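Ras-associated and pleckstrin homology domains-containing protein 1 (PDB 4GN1) mediates localized membrane signals, is implicated in regulating lamellipodial dynamics, and targets EVL and VASP to the leading edge. Local coordinates at residues I61-E66 / A238-Q243; W139-G144 / I217-C222; S158-V163 / V175-L180; D181-Y186 / L203-P208. One frame throughout, in Å; residues are numbered along the deposited sequence.

Contacts 2, 3 and 4 belong to the PH domain, while contact 1 joins that domain to the Ras-associating one. Along the chain contact 3 closes before contact 4 opens, both are nested within the loop closed by contact 2, and contact 1 encloses all three. Strands 202-206 and 218-221 are neighbours, so contacts 4 and 2 continue into each other through backbone hydrogen bonds. Leu205 of contact 4 meets Ile160 and Leu178 of contact 3 inside the PH core. The centres of contacts 1 and 4 are about 12 Å apart, linked through Lys239 and Tyr240; those of contacts 1 and 2 are about 24 Å apart. The two domains thus form one compact RA-PH unit.

Contact 1. Residues I61-E66 / A238-Q243; sequences IFEDHE and AKYGKQ
Glu63 and His65, in a type I turn running from Glu63 to Glu66, face Tyr240 and Gln243 with the backbones well separated: the CA atoms of Glu63 and Tyr240 are 8.8 Å apart, and side chains bridge the gap. The Tyr240 ring projects toward the turn and lies against its side chains. Glu63 bends at chi2 (-60°), which lays its CG over one face of that ring, 3.7 Å from the ring centroid, a CH-pi contact; Lys239 CG covers the opposite face. His65 NE2 comes to 3.4 Å from Tyr240 CD1, the two rings meeting obliquely with their planes at 79°. The imidazole is itself sandwiched: Gln243 CG sits 3.5 Å from its centroid, almost on the ring normal, and Glu66 CG lies over the other face. Within the turn Glu63 N gives a 2.8 Å hydrogen bond to the anti lone pair of Glu66 OE2, an oxygen that also meets Arg60 in a salt bridge. Water 1 joins the two sides, donating to Glu66 OE1 and accepting from Tyr240 OH at 2.6 Å. The carboxylate of Glu63 finds its main partner in Arg236, farther back on helix 225-240. Gly241, with positive phi, then turns the chain into helix 242-251, which brings Gln243 to the imidazole. The arrangement is an interdomain joint, a loop of the ubiquitin-like Ras-associating fold resting on the end of the C-terminal PH helix 225-240 and the start of helix 242-251.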
# COMPACT_ATOMS: atom_id res chain seq x y z
N ILE A 61 4.90 2.02 -1.33
CA ILE A 61 6.03 1.25 -0.85
C ILE A 61 5.87 -0.15 -1.41
O ILE A 61 4.86 -0.80 -1.18
CB ILE A 61 6.04 1.22 0.69
CG1 ILE A 61 6.06 2.64 1.24
CG2 ILE A 61 7.22 0.38 1.22
CD1 ILE A 61 5.36 2.77 2.58
N PHE A 62 6.85 -0.60 -2.18
CA PHE A 62 6.87 -1.97 -2.70
C PHE A 62 6.85 -2.92 -1.54
O PHE A 62 7.42 -2.60 -0.49
CB PHE A 62 8.17 -2.24 -3.45
CG PHE A 62 8.26 -1.57 -4.77
CD1 PHE A 62 7.45 -1.95 -5.82
CD2 PHE A 62 9.18 -0.56 -4.97
CE1 PHE A 62 7.55 -1.34 -7.05
CE2 PHE A 62 9.29 0.05 -6.21
CZ PHE A 62 8.48 -0.35 -7.25
N GLU A 63 6.21 -4.08 -1.70
CA GLU A 63 6.43 -5.16 -0.75
C GLU A 63 7.76 -5.84 -1.10
O GLU A 63 8.16 -5.95 -2.28
CB GLU A 63 5.28 -6.17 -0.72
CG GLU A 63 3.87 -5.56 -0.70
CD GLU A 63 3.58 -4.65 0.50
OE1 GLU A 63 2.70 -3.76 0.33
OE2 GLU A 63 4.17 -4.83 1.61
N ASP A 64 8.44 -6.29 -0.05
CA ASP A 64 9.82 -6.76 -0.16
C ASP A 64 10.03 -8.02 -0.97
O ASP A 64 11.14 -8.30 -1.45
CB ASP A 64 10.40 -6.90 1.24
CG ASP A 64 10.65 -5.56 1.88
OD1 ASP A 64 10.72 -4.56 1.11
OD2 ASP A 64 10.75 -5.50 3.13
N HIS A 65 8.95 -8.76 -1.14
CA HIS A 65 8.97 -9.98 -1.92
C HIS A 65 8.83 -9.77 -3.39
O HIS A 65 8.84 -10.74 -4.14
CB HIS A 65 7.84 -10.89 -1.45
CG HIS A 65 6.44 -10.40 -1.80
ND1 HIS A 65 5.68 -10.99 -2.77
CD2 HIS A 65 5.65 -9.42 -1.24
CE1 HIS A 65 4.48 -10.41 -2.83
NE2 HIS A 65 4.47 -9.43 -1.91
N GLU A 66 8.67 -8.52 -3.82
CA GLU A 66 8.31 -8.25 -5.20
C GLU A 66 9.56 -8.21 -6.06
O GLU A 66 10.61 -7.69 -5.62
CB GLU A 66 7.55 -6.92 -5.34
CG GLU A 66 6.17 -6.94 -4.71
CD GLU A 66 5.34 -5.74 -5.10
OE1 GLU A 66 4.85 -5.70 -6.28
OE2 GLU A 66 5.16 -4.85 -4.23
N ALA A 238 -5.47 -8.45 2.58
CA ALA A 238 -6.36 -9.12 1.64
C ALA A 238 -5.74 -9.34 0.25
O ALA A 238 -6.12 -10.27 -0.46
CB ALA A 238 -7.64 -8.32 1.51
N LYS A 239 -4.79 -8.47 -0.14
CA LYS A 239 -4.05 -8.68 -1.39
C LYS A 239 -2.91 -9.70 -1.26
O LYS A 239 -2.82 -10.64 -2.06
CB LYS A 239 -3.48 -7.38 -1.96
CG LYS A 239 -2.76 -7.62 -3.29
CD LYS A 239 -2.51 -6.34 -4.04
CE LYS A 239 -1.65 -6.60 -5.26
NZ LYS A 239 -2.39 -7.17 -6.42
N TYR A 240 -2.04 -9.47 -0.27
CA TYR A 240 -0.80 -10.19 -0.15
C TYR A 240 -0.83 -11.35 0.83
O TYR A 240 0.00 -12.25 0.74
CB TYR A 240 0.32 -9.23 0.21
CG TYR A 240 0.58 -8.20 -0.87
CD1 TYR A 240 1.17 -8.56 -2.09
CD2 TYR A 240 0.25 -6.86 -0.67
CE1 TYR A 240 1.41 -7.62 -3.09
CE2 TYR A 240 0.46 -5.91 -1.65
CZ TYR A 240 1.05 -6.30 -2.85
OH TYR A 240 1.26 -5.36 -3.81
N GLY A 241 -1.75 -11.31 1.79
CA GLY A 241 -1.88 -12.36 2.82
C GLY A 241 -0.60 -12.75 3.53
O GLY A 241 0.25 -11.92 3.77
N LYS A 242 -0.46 -14.03 3.87
CA LYS A 242 0.63 -14.55 4.73
C LYS A 242 2.01 -14.09 4.29
O LYS A 242 2.93 -13.93 5.11
CB LYS A 242 0.56 -16.10 4.80
CG LYS A 242 1.81 -16.80 5.34
CD LYS A 242 1.54 -18.22 5.80
CE LYS A 242 2.80 -18.86 6.37
NZ LYS A 242 2.71 -20.35 6.51
N GLN A 243 2.14 -13.87 2.99
CA GLN A 243 3.37 -13.35 2.40
C GLN A 243 3.85 -12.04 3.06
O GLN A 243 5.06 -11.85 3.22
CB GLN A 243 3.17 -13.19 0.89
CG GLN A 243 4.37 -12.63 0.13
CD GLN A 243 5.56 -13.56 0.13
OE1 GLN A 243 6.48 -13.40 0.90
NE2 GLN A 243 5.54 -14.55 -0.74
O HOH W 1 1.84 -5.95 -6.25

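Contact 2. Residues W139-G144 / I217-C222; sequences WLKDDG and IKYLCC
Tyr219 has Lys141 CE over one face of its ring, 4.0 Å from the centroid and offset toward the rim, while water 2 lies at the ring edge; Tyr195 also meets this ring, the planes inclined at about 50°. On the same side of the sheet the Trp139 indole has Cys221 O at its edge, 3.4 Å from CD1, and Lys150 makes a cation-pi contact with it. Cys221 SG approaches the five-membered ring only obliquely, but the CB atoms of Trp139 and Cys221 pack at 3.7 Å. Beneath these groups strands 139-141 and 218-221 of the PH domain's beta-structure run antiparallel. Trp139 and Cys221 form a hydrogen-bonded pair: Trp139 N reaches Cys221 O at 3.0 Å, in the carbonyl plane, and Cys221 N returns a bond to Trp139 O. Leu140 and Leu220 follow as a non-hydrogen-bonded pair on the other face, Leu140 CD1 meeting Leu220 CD2 at 4.0 Å. The ladder then weakens: Lys141 N to Tyr219 O stretches to 3.3 Å, and in place of the return bond of that same pair stands water 2, donating to Lys141 O and accepting from Tyr219 N. Lys141 runs alongside the tyrosine in the same direction until bends at chi3 (97°) and chi4 turn NZ to Asp142 O and Lys145 O. With its ammonium gripped by two carbonyls and standing far from the ring, Lys141 probably packs on Tyr219 mainly through its aliphatic carbons, with any cation-pi attraction weak, while a water replaces the direct strand bond where the edges part.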
# COMPACT_ATOMS: atom_id res chain seq x y z
N TRP A 139 -14.98 8.82 1.07
CA TRP A 139 -15.25 9.59 -0.15
C TRP A 139 -14.73 8.90 -1.41
O TRP A 139 -13.59 8.41 -1.43
CB TRP A 139 -14.63 10.98 -0.09
CG TRP A 139 -14.93 11.83 1.12
CD1 TRP A 139 -14.25 11.86 2.34
CD2 TRP A 139 -15.96 12.87 1.23
NE1 TRP A 139 -14.79 12.80 3.18
CE2 TRP A 139 -15.82 13.45 2.59
CE3 TRP A 139 -16.96 13.36 0.39
CZ2 TRP A 139 -16.65 14.46 3.05
CZ3 TRP A 139 -17.80 14.39 0.87
CH2 TRP A 139 -17.65 14.93 2.17
N LEU A 140 -15.56 8.88 -2.45
CA LEU A 140 -15.19 8.33 -3.75
C LEU A 140 -15.25 9.42 -4.81
O LEU A 140 -16.32 9.91 -5.13
CB LEU A 140 -16.15 7.21 -4.15
CG LEU A 140 -15.99 6.61 -5.56
CD1 LEU A 140 -14.66 5.88 -5.70
CD2 LEU A 140 -17.14 5.66 -5.90
N LYS A 141 -14.10 9.77 -5.37
CA LYS A 141 -14.06 10.65 -6.53
C LYS A 141 -14.94 10.16 -7.72
O LYS A 141 -14.96 8.97 -8.06
CB LYS A 141 -12.61 10.90 -6.98
CG LYS A 141 -12.46 12.07 -7.95
CD LYS A 141 -11.02 12.36 -8.37
CE LYS A 141 -10.65 11.72 -9.71
NZ LYS A 141 -11.49 12.20 -10.85
N ASP A 142 -15.68 11.09 -8.33
CA ASP A 142 -16.44 10.82 -9.55
C ASP A 142 -15.51 10.49 -10.70
O ASP A 142 -14.40 11.04 -10.76
CB ASP A 142 -17.28 12.04 -9.91
CG ASP A 142 -18.44 12.24 -8.96
OD1 ASP A 142 -19.17 11.26 -8.73
OD2 ASP A 142 -18.60 13.37 -8.44
N ASP A 143 -15.92 9.60 -11.60
CA ASP A 143 -15.09 9.30 -12.79
C ASP A 143 -14.77 10.58 -13.60
O ASP A 143 -15.66 11.35 -13.96
CB ASP A 143 -15.74 8.24 -13.68
CG ASP A 143 -15.72 6.84 -13.07
OD1 ASP A 143 -15.00 6.62 -12.07
OD2 ASP A 143 -16.42 5.94 -13.61
N GLY A 144 -13.48 10.80 -13.85
CA GLY A 144 -13.01 11.98 -14.57
C GLY A 144 -13.41 13.37 -14.08
O GLY A 144 -13.18 14.35 -14.79
N ILE A 217 -8.91 3.89 -12.65
CA ILE A 217 -8.22 4.23 -11.43
C ILE A 217 -9.31 4.62 -10.43
O ILE A 217 -10.18 5.40 -10.77
CB ILE A 217 -7.24 5.41 -11.66
CG1 ILE A 217 -6.24 5.07 -12.79
CG2 ILE A 217 -6.53 5.75 -10.38
CD1 ILE A 217 -5.38 6.22 -13.30
N LYS A 218 -9.26 4.05 -9.23
CA LYS A 218 -10.20 4.37 -8.16
C LYS A 218 -9.54 5.25 -7.11
O LYS A 218 -8.45 4.94 -6.62
CB LYS A 218 -10.69 3.08 -7.51
CG LYS A 218 -11.42 2.15 -8.46
CD LYS A 218 -12.70 2.80 -8.94
CE LYS A 218 -13.55 1.86 -9.77
NZ LYS A 218 -14.50 2.67 -10.58
N TYR A 219 -10.22 6.35 -6.76
CA TYR A 219 -9.70 7.30 -5.78
C TYR A 219 -10.55 7.36 -4.52
O TYR A 219 -11.75 7.60 -4.61
CB TYR A 219 -9.63 8.69 -6.37
CG TYR A 219 -8.76 8.80 -7.59
CD1 TYR A 219 -7.50 9.31 -7.48
CD2 TYR A 219 -9.22 8.43 -8.85
CE1 TYR A 219 -6.69 9.45 -8.59
CE2 TYR A 219 -8.42 8.55 -9.97
CZ TYR A 219 -7.15 9.06 -9.83
OH TYR A 219 -6.32 9.20 -10.90
N LEU A 220 -9.93 7.16 -3.37
CA LEU A 220 -10.65 7.15 -2.10
C LEU A 220 -10.05 8.17 -1.13
O LEU A 220 -8.83 8.35 -1.08
CB LEU A 220 -10.63 5.76 -1.48
CG LEU A 220 -11.33 4.67 -2.28
CD1 LEU A 220 -11.05 3.27 -1.74
CD2 LEU A 220 -12.82 4.95 -2.33
N CYS A 221 -10.91 8.83 -0.36
CA CYS A 221 -10.48 9.83 0.62
C CYS A 221 -11.03 9.48 2.00
O CYS A 221 -12.22 9.18 2.14
CB CYS A 221 -10.94 11.23 0.21
SG CYS A 221 -10.38 12.53 1.33
N CYS A 222 -10.17 9.54 3.00
CA CYS A 222 -10.55 9.13 4.33
C CYS A 222 -10.69 10.35 5.23
O CYS A 222 -10.12 11.41 4.93
CB CYS A 222 -9.50 8.19 4.90
SG CYS A 222 -9.24 6.73 3.88
O HOH W 2 -12.67 7.30 -8.13

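Contact 3. Residues S158-V163 / V175-L180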
# COMPACT_ATOMS: atom_id res chain seq x y z
N SER A 158 -12.65 -11.25 -0.51
CA SER A 158 -12.95 -11.31 -1.95
C SER A 158 -12.89 -9.95 -2.70
O SER A 158 -13.23 -9.90 -3.90
CB SER A 158 -14.29 -12.02 -2.19
OG SER A 158 -15.33 -11.39 -1.47
N GLY A 159 -12.44 -8.88 -2.03
CA GLY A 159 -12.31 -7.54 -2.64
C GLY A 159 -13.03 -6.44 -1.89
O GLY A 159 -13.54 -6.65 -0.79
N ILE A 160 -13.07 -5.26 -2.47
CA ILE A 160 -13.79 -4.17 -1.86
C ILE A 160 -15.17 -4.14 -2.48
O ILE A 160 -15.32 -4.40 -3.67
CB ILE A 160 -13.08 -2.83 -2.10
CG1 ILE A 160 -11.62 -2.92 -1.64
CG2 ILE A 160 -13.82 -1.68 -1.42
CD1 ILE A 160 -10.81 -1.64 -1.77
N TYR A 161 -16.16 -3.84 -1.63
CA TYR A 161 -17.56 -3.69 -1.99
C TYR A 161 -18.07 -2.36 -1.49
O TYR A 161 -17.47 -1.75 -0.60
CB TYR A 161 -18.41 -4.78 -1.35
CG TYR A 161 -18.10 -6.13 -1.90
CD1 TYR A 161 -18.90 -6.70 -2.88
CD2 TYR A 161 -16.99 -6.82 -1.45
CE1 TYR A 161 -18.60 -7.95 -3.39
CE2 TYR A 161 -16.67 -8.06 -1.96
CZ TYR A 161 -17.48 -8.61 -2.92
OH TYR A 161 -17.14 -9.84 -3.41
N TYR A 162 -19.20 -1.92 -2.04
CA TYR A 162 -19.80 -0.66 -1.65
C TYR A 162 -21.24 -0.60 -2.07
O TYR A 162 -21.72 -1.44 -2.83
CB TYR A 162 -19.02 0.54 -2.24
CG TYR A 162 -19.35 0.92 -3.68
CD1 TYR A 162 -19.47 2.25 -4.05
CD2 TYR A 162 -19.52 -0.06 -4.67
CE1 TYR A 162 -19.76 2.61 -5.36
CE2 TYR A 162 -19.80 0.29 -5.98
CZ TYR A 162 -19.92 1.63 -6.32
OH TYR A 162 -20.19 1.98 -7.61
N VAL A 163 -21.93 0.40 -1.56
CA VAL A 163 -23.31 0.66 -1.87
C VAL A 163 -23.30 1.90 -2.74
O VAL A 163 -22.88 2.97 -2.29
CB VAL A 163 -24.12 0.90 -0.58
CG1 VAL A 163 -25.60 0.97 -0.89
CG2 VAL A 163 -23.82 -0.20 0.43
N VAL A 175 -22.44 -4.09 -3.81
CA VAL A 175 -21.98 -4.62 -5.11
C VAL A 175 -20.45 -4.55 -5.20
O VAL A 175 -19.82 -3.78 -4.47
CB VAL A 175 -22.64 -3.91 -6.35
CG1 VAL A 175 -24.16 -3.91 -6.27
CG2 VAL A 175 -22.12 -2.48 -6.56
N CYS A 176 -19.85 -5.36 -6.07
CA CYS A 176 -18.40 -5.32 -6.23
C CYS A 176 -17.98 -3.90 -6.59
O CYS A 176 -18.54 -3.29 -7.52
CB CYS A 176 -17.90 -6.31 -7.29
SG CYS A 176 -16.09 -6.28 -7.51
N PHE A 177 -17.04 -3.36 -5.82
CA PHE A 177 -16.40 -2.09 -6.11
C PHE A 177 -15.08 -2.37 -6.80
O PHE A 177 -14.79 -1.77 -7.82
CB PHE A 177 -16.21 -1.23 -4.84
CG PHE A 177 -15.36 -0.01 -5.06
CD1 PHE A 177 -15.89 1.13 -5.65
CD2 PHE A 177 -14.02 0.00 -4.66
CE1 PHE A 177 -15.10 2.25 -5.85
CE2 PHE A 177 -13.21 1.12 -4.86
CZ PHE A 177 -13.75 2.24 -5.47
N LEU A 178 -14.28 -3.28 -6.25
CA LEU A 178 -13.01 -3.64 -6.87
C LEU A 178 -12.41 -4.92 -6.30
O LEU A 178 -12.15 -5.00 -5.08
CB LEU A 178 -12.02 -2.49 -6.67
CG LEU A 178 -10.84 -2.26 -7.61
CD1 LEU A 178 -11.28 -2.00 -9.05
CD2 LEU A 178 -10.08 -1.07 -7.09
N GLN A 179 -12.19 -5.92 -7.18
CA GLN A 179 -11.39 -7.11 -6.88
C GLN A 179 -9.90 -6.74 -6.80
O GLN A 179 -9.41 -5.96 -7.62
CB GLN A 179 -11.65 -8.23 -7.91
CG GLN A 179 -13.08 -8.75 -7.86
CD GLN A 179 -13.28 -10.18 -8.35
OE1 GLN A 179 -12.32 -10.94 -8.59
NE2 GLN A 179 -14.55 -10.56 -8.51
N LEU A 180 -9.19 -7.29 -5.80
CA LEU A 180 -7.83 -6.84 -5.47
C LEU A 180 -6.67 -7.58 -6.18
O LEU A 180 -5.51 -7.14 -6.18
CB LEU A 180 -7.63 -6.86 -3.94
CG LEU A 180 -8.44 -5.82 -3.14
CD1 LEU A 180 -8.23 -6.01 -1.63
CD2 LEU A 180 -8.13 -4.37 -3.57
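Ile160 and Phe177 lie side by side, pointing the same way from a classic beta bulge between antiparallel strands of the PH domain, and Ile160 CG2 packs 3.7 Å from Phe177 CD2. Phe177 carries CG anti to its own N (chi1 171°), which swings the ring alongside the isoleucine and presents its edge to Tyr162. There the aromatic pair is T-shaped, planes at 65°, with Phe177 CD1 above the centre of the tyrosine face. Phe153 meets Phe177 edge-to-face as well, so the ring is held within an aromatic cluster. Farther out Tyr162 CE2 touches Val175 CG2 at 3.7 Å. Tyr161 points elsewhere: its ring runs past the backbone of Val175 and Cys176, with Ser158 OG hydrogen-bonded to its OH at 3.1 Å. Tyr161 is a site of phosphorylation by ABL1; here it carries no phosphate. Ile160 CD1 reaches inward to Leu180 CD2, and both side chains touch Ile235 of helix 225-240. Gly159, at phi 126°, brings its CA to 3.5 Å from Leu178 O. At the bulge itself a single carbonyl serves two donors: Phe177 N and Leu178 N approach Ile160 O from the same face of its plane, at 2.9 and 3.0 Å.

Contact 4. Residues D181-Y186 / L203-P208; sequences DHVNVY and LVLKHP. With MLI (malonate ion), chain E.
Lys206 starts with CG wedged between its N and carbonyl carbon (chi1 66°) and folds again at chi4 (71°), which carries the chain past the Tyr186 ring at about a right angle and sets NZ beside Tyr186 OH. Tyr186, with CG anti to its carbonyl carbon (chi1 -52°), points toward strand 203-206, where CE1 touches Lys206 CG at 3.5 Å and Val204 O sits at the ring edge. Asn184 leaves the same face of the sheet, its ND2 packed 3.5 Å from Pro208 CG. The antiparallel PH-domain strands carry them: Asn184 with Lys206 and Tyr186 with Val204 are hydrogen-bonded pairs, Tyr186 N reaching Val204 O at 2.8 Å. On the opposite face Val185 CB packs on Leu205 CD2 at 3.8 Å, and Leu205 in turn meets Ile235 of helix 225-240. The polar groups converge on a malonate, probably from the crystallisation liquor. Its O8 accepts from Tyr186 OH at 2.6 Å and from Asn184 ND2, and its O9 takes Lys206 NZ at 2.9 Å; Arg60 and Asn74, from the Ras-associating side, complete the set of donors. Lys206 NZ also donates to Tyr186 OH and to His207 O, 2.7 Å away. Tyr186 OH therefore accepts from the ammonium while donating to the carboxylate, a relay that would polarise the phenol. With Arg60 added, the positive charge gathered at this seam between the domains would suit a small anion.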
# COMPACT_ATOMS: atom_id res chain seq x y z
N ASP A 181 -6.99 -8.71 -6.80
CA ASP A 181 -5.96 -9.53 -7.45
C ASP A 181 -4.97 -8.77 -8.33
O ASP A 181 -3.80 -9.10 -8.34
CB ASP A 181 -6.63 -10.60 -8.30
CG ASP A 181 -7.59 -11.38 -7.52
OD1 ASP A 181 -7.15 -12.39 -6.97
OD2 ASP A 181 -8.76 -10.95 -7.39
N HIS A 182 -5.47 -7.81 -9.11
CA HIS A 182 -4.64 -7.09 -10.09
C HIS A 182 -4.69 -5.60 -9.90
O HIS A 182 -4.63 -4.85 -10.88
CB HIS A 182 -5.01 -7.48 -11.54
CG HIS A 182 -5.04 -8.99 -11.77
ND1 HIS A 182 -3.91 -9.75 -11.79
CD2 HIS A 182 -6.11 -9.86 -11.98
CE1 HIS A 182 -4.25 -11.03 -12.00
NE2 HIS A 182 -5.59 -11.10 -12.11
N VAL A 183 -4.82 -5.17 -8.64
CA VAL A 183 -4.61 -3.76 -8.30
C VAL A 183 -3.62 -3.62 -7.15
O VAL A 183 -3.65 -4.37 -6.16
CB VAL A 183 -5.92 -2.99 -7.96
CG1 VAL A 183 -6.93 -3.05 -9.11
CG2 VAL A 183 -6.54 -3.46 -6.65
N ASN A 184 -2.72 -2.66 -7.31
CA ASN A 184 -1.88 -2.21 -6.23
C ASN A 184 -2.58 -1.05 -5.53
O ASN A 184 -3.53 -0.49 -6.07
CB ASN A 184 -0.53 -1.77 -6.80
CG ASN A 184 0.27 -2.92 -7.36
OD1 ASN A 184 0.10 -4.07 -6.95
ND2 ASN A 184 1.16 -2.62 -8.30
N VAL A 185 -2.12 -0.72 -4.34
CA VAL A 185 -2.70 0.36 -3.58
C VAL A 185 -1.60 1.38 -3.37
O VAL A 185 -0.45 1.02 -3.16
CB VAL A 185 -3.40 -0.13 -2.27
CG1 VAL A 185 -2.46 -0.86 -1.31
CG2 VAL A 185 -4.04 1.03 -1.54
N TYR A 186 -1.95 2.66 -3.46
CA TYR A 186 -0.97 3.75 -3.41
C TYR A 186 -1.49 4.78 -2.44
O TYR A 186 -2.68 4.77 -2.11
CB TYR A 186 -0.84 4.40 -4.80
CG TYR A 186 -0.57 3.41 -5.92
CD1 TYR A 186 -1.55 2.51 -6.34
CD2 TYR A 186 0.67 3.37 -6.58
CE1 TYR A 186 -1.31 1.61 -7.34
CE2 TYR A 186 0.93 2.45 -7.59
CZ TYR A 186 -0.08 1.58 -7.96
OH TYR A 186 0.12 0.65 -8.98
N LEU A 203 -6.16 7.23 -0.62
CA LEU A 203 -5.59 6.02 -1.22
C LEU A 203 -6.10 5.79 -2.67
O LEU A 203 -7.20 6.23 -3.02
CB LEU A 203 -5.86 4.80 -0.35
CG LEU A 203 -7.32 4.36 -0.17
CD1 LEU A 203 -7.35 2.87 0.14
CD2 LEU A 203 -8.01 5.14 0.94
N VAL A 204 -5.29 5.12 -3.49
CA VAL A 204 -5.58 4.96 -4.91
C VAL A 204 -5.36 3.50 -5.22
O VAL A 204 -4.36 2.91 -4.78
CB VAL A 204 -4.67 5.82 -5.83
CG1 VAL A 204 -5.02 5.63 -7.30
CG2 VAL A 204 -4.74 7.30 -5.49
N LEU A 205 -6.31 2.92 -5.95
CA LEU A 205 -6.22 1.53 -6.44
C LEU A 205 -6.20 1.54 -7.96
O LEU A 205 -7.05 2.16 -8.60
CB LEU A 205 -7.37 0.70 -5.90
CG LEU A 205 -7.60 0.77 -4.40
CD1 LEU A 205 -9.08 0.69 -4.13
CD2 LEU A 205 -6.90 -0.38 -3.70
N LYS A 206 -5.18 0.92 -8.53
CA LYS A 206 -5.08 0.75 -9.99
C LYS A 206 -4.23 -0.46 -10.34
O LYS A 206 -3.37 -0.88 -9.57
CB LYS A 206 -4.50 1.98 -10.70
CG LYS A 206 -3.05 2.29 -10.35
CD LYS A 206 -2.37 3.08 -11.47
CE LYS A 206 -0.85 2.97 -11.37
NZ LYS A 206 -0.43 1.59 -11.74
N HIS A 207 -4.51 -1.01 -11.52
CA HIS A 207 -3.68 -2.00 -12.16
C HIS A 207 -2.26 -1.50 -12.29
O HIS A 207 -2.04 -0.34 -12.64
CB HIS A 207 -4.26 -2.34 -13.54
CG HIS A 207 -3.64 -3.56 -14.17
ND1 HIS A 207 -2.37 -3.58 -14.64
CD2 HIS A 207 -4.16 -4.83 -14.41
CE1 HIS A 207 -2.09 -4.80 -15.13
NE2 HIS A 207 -3.20 -5.56 -15.00
N PRO A 208 -1.27 -2.37 -12.01
CA PRO A 208 0.13 -2.00 -12.17
C PRO A 208 0.45 -1.40 -13.55
O PRO A 208 1.31 -0.52 -13.63
CB PRO A 208 0.88 -3.34 -11.99
CG PRO A 208 -0.02 -4.18 -11.16
CD PRO A 208 -1.43 -3.76 -11.52
C1 MLI E . 4.16 -0.12 -11.26
C2 MLI E . 4.64 -1.44 -10.67
C3 MLI E . 2.89 0.37 -10.57
O6 MLI E . 4.66 -2.44 -11.41
O7 MLI E . 4.99 -1.53 -9.46
O8 MLI E . 2.43 -0.29 -9.62
O9 MLI E . 2.33 1.43 -10.94